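Local coordinates for protein putative acyl-CoA N-acyltransferase (Klebsiella pneumoniae subsp. pneumoniae, PDB 3LOD) that probably transfers an acyl group from an acyl-CoA to an acceptor amine, in the manner of GNAT-family enzymes, at residues I54-A66 with K78-L91. Residues are numbered along the deposited sequence; the frame is centred on the assembly and turned at random.
Sequences IRSPQGEAVGCGA and KRVYIDPQHRGQQL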
loop_
_atom_site.group_PDB
_atom_site.type_symbol
_atom_site.label_atom_id
_atom_site.label_comp_id
_atom_site.label_asym_id
_atom_site.label_seq_id
_atom_site.Cartn_x
_atom_site.Cartn_y
_atom_site.Cartn_z
ATOM N N ILE A 54 8.512 -5.798 -2.914
ATOM C CA ILE A 54 9.844 -5.903 -2.318
ATOM C C ILE A 54 10.304 -7.323 -2.344
ATOM O O ILE A 54 9.578 -8.251 -1.964
ATOM C CB ILE A 54 9.880 -5.517 -0.867
ATOM C CG1 ILE A 54 8.727 -4.658 -0.530
ATOM C CG2 ILE A 54 11.157 -4.718 -0.489
ATOM C CD1 ILE A 54 8.422 -4.861 0.916
ATOM N N ARG A 55 11.555 -7.484 -2.733
ATOM C CA ARG A 55 12.111 -8.768 -3.038
ATOM C C ARG A 55 13.296 -8.970 -2.159
ATOM O O ARG A 55 14.067 -8.052 -1.901
ATOM C CB ARG A 55 12.505 -8.817 -4.511
ATOM C CG ARG A 55 11.524 -8.067 -5.424
ATOM C CD ARG A 55 11.681 -8.374 -6.918
ATOM N NE ARG A 55 10.971 -9.613 -7.207
ATOM C CZ ARG A 55 9.819 -9.731 -7.872
ATOM N NH1 ARG A 55 9.205 -8.671 -8.397
ATOM N NH2 ARG A 55 9.303 -10.949 -8.034
ATOM N N SER A 56 13.418 -10.198 -1.697
ATOM C CA SER A 56 14.559 -10.625 -0.953
ATOM C C SER A 56 15.807 -10.531 -1.857
ATOM O O SER A 56 15.692 -10.194 -3.055
ATOM C CB SER A 56 14.325 -12.038 -0.407
ATOM O OG SER A 56 14.552 -13.034 -1.391
ATOM N N PRO A 57 17.006 -10.750 -1.278
ATOM C CA PRO A 57 18.135 -10.898 -2.199
ATOM C C PRO A 57 18.064 -12.168 -3.087
ATOM O O PRO A 57 18.552 -12.109 -4.221
ATOM C CB PRO A 57 19.352 -10.865 -1.262
ATOM C CG PRO A 57 18.892 -9.934 -0.120
ATOM C CD PRO A 57 17.471 -10.460 0.102
ATOM N N GLN A 58 17.424 -13.257 -2.614
ATOM C CA GLN A 58 17.064 -14.412 -3.497
ATOM C C GLN A 58 16.294 -13.945 -4.742
ATOM O O GLN A 58 16.587 -14.389 -5.862
ATOM C CB GLN A 58 16.210 -15.496 -2.796
ATOM C CG GLN A 58 16.878 -16.261 -1.657
ATOM C CD GLN A 58 17.300 -15.333 -0.522
ATOM O OE1 GLN A 58 18.486 -15.251 -0.195
ATOM N NE2 GLN A 58 16.333 -14.585 0.048
ATOM N N GLY A 59 15.320 -13.052 -4.532
ATOM C CA GLY A 59 14.520 -12.454 -5.614
ATOM C C GLY A 59 13.038 -12.717 -5.422
ATOM O O GLY A 59 12.216 -12.294 -6.230
ATOM N N GLU A 60 12.733 -13.424 -4.335
ATOM C CA GLU A 60 11.397 -13.725 -3.821
ATOM C C GLU A 60 10.576 -12.440 -3.441
ATOM O O GLU A 60 10.999 -11.649 -2.577
ATOM C CB GLU A 60 11.634 -14.630 -2.582
ATOM C CG GLU A 60 10.453 -15.398 -1.979
ATOM C CD GLU A 60 10.715 -15.802 -0.470
ATOM O OE1 GLU A 60 11.889 -15.665 0.002
ATOM O OE2 GLU A 60 9.747 -16.226 0.247
ATOM N N ALA A 61 9.415 -12.230 -4.077
ATOM C CA ALA A 61 8.501 -11.156 -3.667
ATOM C C ALA A 61 8.002 -11.473 -2.278
ATOM O O ALA A 61 7.521 -12.561 -1.994
ATOM C CB ALA A 61 7.372 -11.044 -4.574
ATOM N N VAL A 62 8.124 -10.498 -1.400
ATOM C CA VAL A 62 8.157 -10.772 0.021
ATOM C C VAL A 62 7.234 -9.722 0.645
ATOM O O VAL A 62 6.901 -9.789 1.815
ATOM C CB VAL A 62 9.681 -10.755 0.477
ATOM C CG1 VAL A 62 10.176 -9.414 0.997
ATOM C CG2 VAL A 62 10.025 -11.910 1.380
ATOM N N GLY A 63 6.780 -8.787 -0.180
ATOM C CA GLY A 63 5.900 -7.699 0.253
ATOM C C GLY A 63 5.383 -6.937 -0.967
ATOM O O GLY A 63 5.938 -7.057 -2.065
ATOM N N CYS A 64 4.303 -6.183 -0.823
ATOM C CA CYS A 64 3.863 -5.385 -1.960
ATOM C C CYS A 64 2.934 -4.303 -1.541
ATOM O O CYS A 64 2.509 -4.285 -0.362
ATOM C CB CYS A 64 3.125 -6.260 -2.957
ATOM S SG CYS A 64 1.598 -6.981 -2.241
ATOM N N GLY A 65 2.588 -3.414 -2.485
ATOM C CA GLY A 65 1.550 -2.413 -2.214
ATOM C C GLY A 65 1.207 -1.660 -3.481
ATOM O O GLY A 65 1.869 -1.818 -4.522
ATOM N N ALA A 66 0.177 -0.826 -3.401
ATOM C CA ALA A 66 -0.350 -0.214 -4.609
ATOM C C ALA A 66 -1.070 1.091 -4.320
ATOM O O ALA A 66 -1.567 1.333 -3.172
ATOM C CB ALA A 66 -1.271 -1.154 -5.310
ATOM N N LYS A 78 -3.352 1.123 -1.081
ATOM C CA LYS A 78 -4.063 -0.050 -0.650
ATOM C C LYS A 78 -3.244 -1.271 -0.988
ATOM O O LYS A 78 -2.191 -1.197 -1.701
ATOM C CB LYS A 78 -5.438 -0.093 -1.281
ATOM C CG LYS A 78 -5.467 -0.364 -2.761
ATOM C CD LYS A 78 -6.758 0.148 -3.436
ATOM C CE LYS A 78 -8.044 -0.598 -3.045
ATOM N NZ LYS A 78 -9.211 -0.071 -3.900
ATOM N N ARG A 79 -3.718 -2.389 -0.455
ATOM C CA ARG A 79 -3.094 -3.680 -0.654
ATOM C C ARG A 79 -1.666 -3.737 -0.248
ATOM O O ARG A 79 -0.886 -4.399 -0.917
ATOM C CB ARG A 79 -3.202 -4.173 -2.100
ATOM C CG ARG A 79 -4.594 -4.170 -2.740
ATOM C CD ARG A 79 -5.694 -4.680 -1.829
ATOM N NE ARG A 79 -6.575 -5.612 -2.509
ATOM C CZ ARG A 79 -7.153 -6.615 -1.865
ATOM N NH1 ARG A 79 -7.934 -7.485 -2.527
ATOM N NH2 ARG A 79 -6.910 -6.755 -0.549
ATOM N N VAL A 80 -1.318 -3.108 0.859
ATOM C CA VAL A 80 0.030 -3.154 1.417
ATOM C C VAL A 80 0.203 -4.325 2.363
ATOM O O VAL A 80 -0.582 -4.499 3.317
ATOM C CB VAL A 80 0.312 -1.823 2.194
ATOM C CG1 VAL A 80 1.697 -1.822 2.856
ATOM C CG2 VAL A 80 0.192 -0.688 1.223
ATOM N N TYR A 81 1.254 -5.106 2.184
ATOM C CA TYR A 81 1.489 -6.270 3.049
ATOM C C TYR A 81 2.953 -6.604 2.955
ATOM O O TYR A 81 3.543 -6.473 1.857
ATOM C CB TYR A 81 0.739 -7.426 2.466
ATOM C CG TYR A 81 0.944 -8.766 3.150
ATOM C CD1 TYR A 81 0.306 -9.064 4.394
ATOM C CD2 TYR A 81 1.697 -9.780 2.528
ATOM C CE1 TYR A 81 0.453 -10.358 4.997
ATOM C CE2 TYR A 81 1.841 -11.064 3.118
ATOM C CZ TYR A 81 1.213 -11.331 4.356
ATOM O OH TYR A 81 1.320 -12.570 4.951
ATOM N N ILE A 82 3.530 -7.050 4.072
ATOM C CA ILE A 82 4.900 -7.589 4.143
ATOM C C ILE A 82 4.784 -8.948 4.801
ATOM O O ILE A 82 4.207 -9.061 5.911
ATOM C CB ILE A 82 5.765 -6.764 5.117
ATOM C CG1 ILE A 82 5.824 -5.283 4.738
ATOM C CG2 ILE A 82 7.127 -7.430 5.330
ATOM C CD1 ILE A 82 6.338 -4.998 3.322
ATOM N N ASP A 83 5.305 -9.983 4.128
ATOM C CA ASP A 83 5.362 -11.305 4.703
ATOM C C ASP A 83 6.003 -11.320 6.078
ATOM O O ASP A 83 7.168 -10.957 6.206
ATOM C CB ASP A 83 6.215 -12.204 3.851
ATOM C CG ASP A 83 6.309 -13.592 4.438
ATOM O OD1 ASP A 83 5.328 -14.341 4.257
ATOM O OD2 ASP A 83 7.311 -13.920 5.120
ATOM N N PRO A 84 5.282 -11.824 7.089
ATOM C CA PRO A 84 5.665 -11.969 8.504
ATOM C C PRO A 84 7.145 -12.306 8.808
ATOM O O PRO A 84 7.710 -11.871 9.852
ATOM C CB PRO A 84 4.756 -13.113 8.973
ATOM C CG PRO A 84 3.468 -12.757 8.249
ATOM C CD PRO A 84 3.971 -12.443 6.844
ATOM N N GLN A 85 7.778 -13.062 7.926
ATOM C CA GLN A 85 9.144 -13.469 8.215
ATOM C C GLN A 85 10.122 -12.377 7.868
ATOM O O GLN A 85 11.303 -12.498 8.214
ATOM C CB GLN A 85 9.521 -14.681 7.423
ATOM C CG GLN A 85 8.904 -15.954 7.878
ATOM C CD GLN A 85 9.177 -17.016 6.822
ATOM O OE1 GLN A 85 10.135 -17.807 6.932
ATOM N NE2 GLN A 85 8.374 -16.987 5.740
ATOM N N HIS A 86 9.642 -11.315 7.219
ATOM C CA HIS A 86 10.525 -10.250 6.781
ATOM C C HIS A 86 10.320 -8.922 7.503
ATOM O O HIS A 86 11.046 -7.943 7.271
ATOM C CB HIS A 86 10.507 -10.143 5.262
ATOM C CG HIS A 86 11.110 -11.338 4.602
ATOM N ND1 HIS A 86 10.413 -12.516 4.415
ATOM C CD2 HIS A 86 12.381 -11.581 4.188
ATOM C CE1 HIS A 86 11.205 -13.404 3.845
ATOM N NE2 HIS A 86 12.406 -12.859 3.693
ATOM N N ARG A 87 9.366 -8.927 8.434
ATOM C CA ARG A 87 9.098 -7.800 9.320
ATOM C C ARG A 87 10.198 -7.579 10.363
ATOM O O ARG A 87 11.084 -8.427 10.532
ATOM C CB ARG A 87 7.753 -8.026 10.003
ATOM C CG ARG A 87 6.625 -8.113 9.019
ATOM C CD ARG A 87 5.366 -8.465 9.701
ATOM N NE ARG A 87 4.306 -8.655 8.721
ATOM C CZ ARG A 87 3.068 -9.005 9.044
ATOM N NH1 ARG A 87 2.777 -9.200 10.328
ATOM N NH2 ARG A 87 2.132 -9.210 8.100
ATOM N N GLY A 88 10.149 -6.443 11.060
ATOM C CA GLY A 88 11.120 -6.129 12.100
ATOM C C GLY A 88 12.352 -5.387 11.602
ATOM O O GLY A 88 13.308 -5.158 12.382
ATOM N N GLN A 89 12.340 -5.017 10.315
ATOM C CA GLN A 89 13.526 -4.421 9.669
ATOM C C GLN A 89 13.211 -3.364 8.624
ATOM O O GLN A 89 13.958 -3.211 7.647
ATOM C CB GLN A 89 14.458 -5.498 9.099
ATOM C CG GLN A 89 13.883 -6.281 7.940
ATOM C CD GLN A 89 14.760 -7.437 7.551
ATOM O OE1 GLN A 89 14.288 -8.548 7.405
ATOM N NE2 GLN A 89 16.052 -7.185 7.392
ATOM N N GLN A 90 12.100 -2.650 8.834
ATOM C CA GLN A 90 11.830 -1.394 8.149
ATOM C C GLN A 90 11.479 -1.499 6.670
ATOM O O GLN A 90 11.568 -0.513 5.970
ATOM C CB GLN A 90 12.994 -0.404 8.302
ATOM C CG GLN A 90 13.248 0.053 9.723
ATOM C CD GLN A 90 14.161 -0.895 10.431
ATOM O OE1 GLN A 90 15.147 -1.364 9.855
ATOM N NE2 GLN A 90 13.832 -1.223 11.670
ATOM N N LEU A 91 11.029 -2.655 6.202
ATOM C CA LEU A 91 10.661 -2.815 4.792
ATOM C C LEU A 91 9.409 -2.028 4.447
ATOM O O LEU A 91 9.249 -1.569 3.300
ATOM C CB LEU A 91 10.502 -4.309 4.386
ATOM C CG LEU A 91 11.694 -5.287 4.471
ATOM C CD1 LEU A 91 11.361 -6.607 3.839
ATOM C CD2 LEU A 91 12.946 -4.708 3.845
#
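Val62 sets CG2 over the centre of one face of the His86 imidazole, a CH-pi contact modelled too tightly for its spacing to be trusted. At the ring's edge, in plane, Asp83 OD2 takes a weak hydrogen bond from ND1. Asp83 OD2 also accepts from Gln85 N at 3.0 Å, met from above the carboxylate plane, an Asx turn that suits aspartate to the start of the type I turn Asp83-His86. Arg87 lays its guanidinium with Pro84 CG over one face, while NE and NH2 both grip Ile82 O edge-on, at 2.8 Å from NE; its extended side chain ties the loop back to the strand.

Apolar branches carry the contact on: Val62 CG1 meets Leu91 CD1 at 4.2 Å. Gly63, with no side chain to press on Tyr81 O, forms an antiparallel non-hydrogen-bonded pair with Ile82, CA to CA 4.0 Å. Asp83 N hydrogen-bonds to Val62 O (2.8 Å), carrying the pairing up to the turn. Cys64 N hydrogen-bonds to Tyr81 O (2.8 Å), Tyr81 N returns to Cys64 O, and Lys78 N reaches Ala66 O. With chi1 at 63°, Cys64 turns SG onto Phe16, Leu19 and Ile20 of helix 14-26.

Between these pairs the register slips by one at Arg79, whose backbone takes up left-handed helical angles (phi 56°, psi 40°) and whose guanidinium forms a salt bridge with Asp24. A bulge in the fourth strand, followed by a loop with Arg87-Gly88 leading into helix 91-104, is characteristic of the GNAT fold; in relatives this loop's backbone amides grip the CoA pyrophosphate, as is probable here.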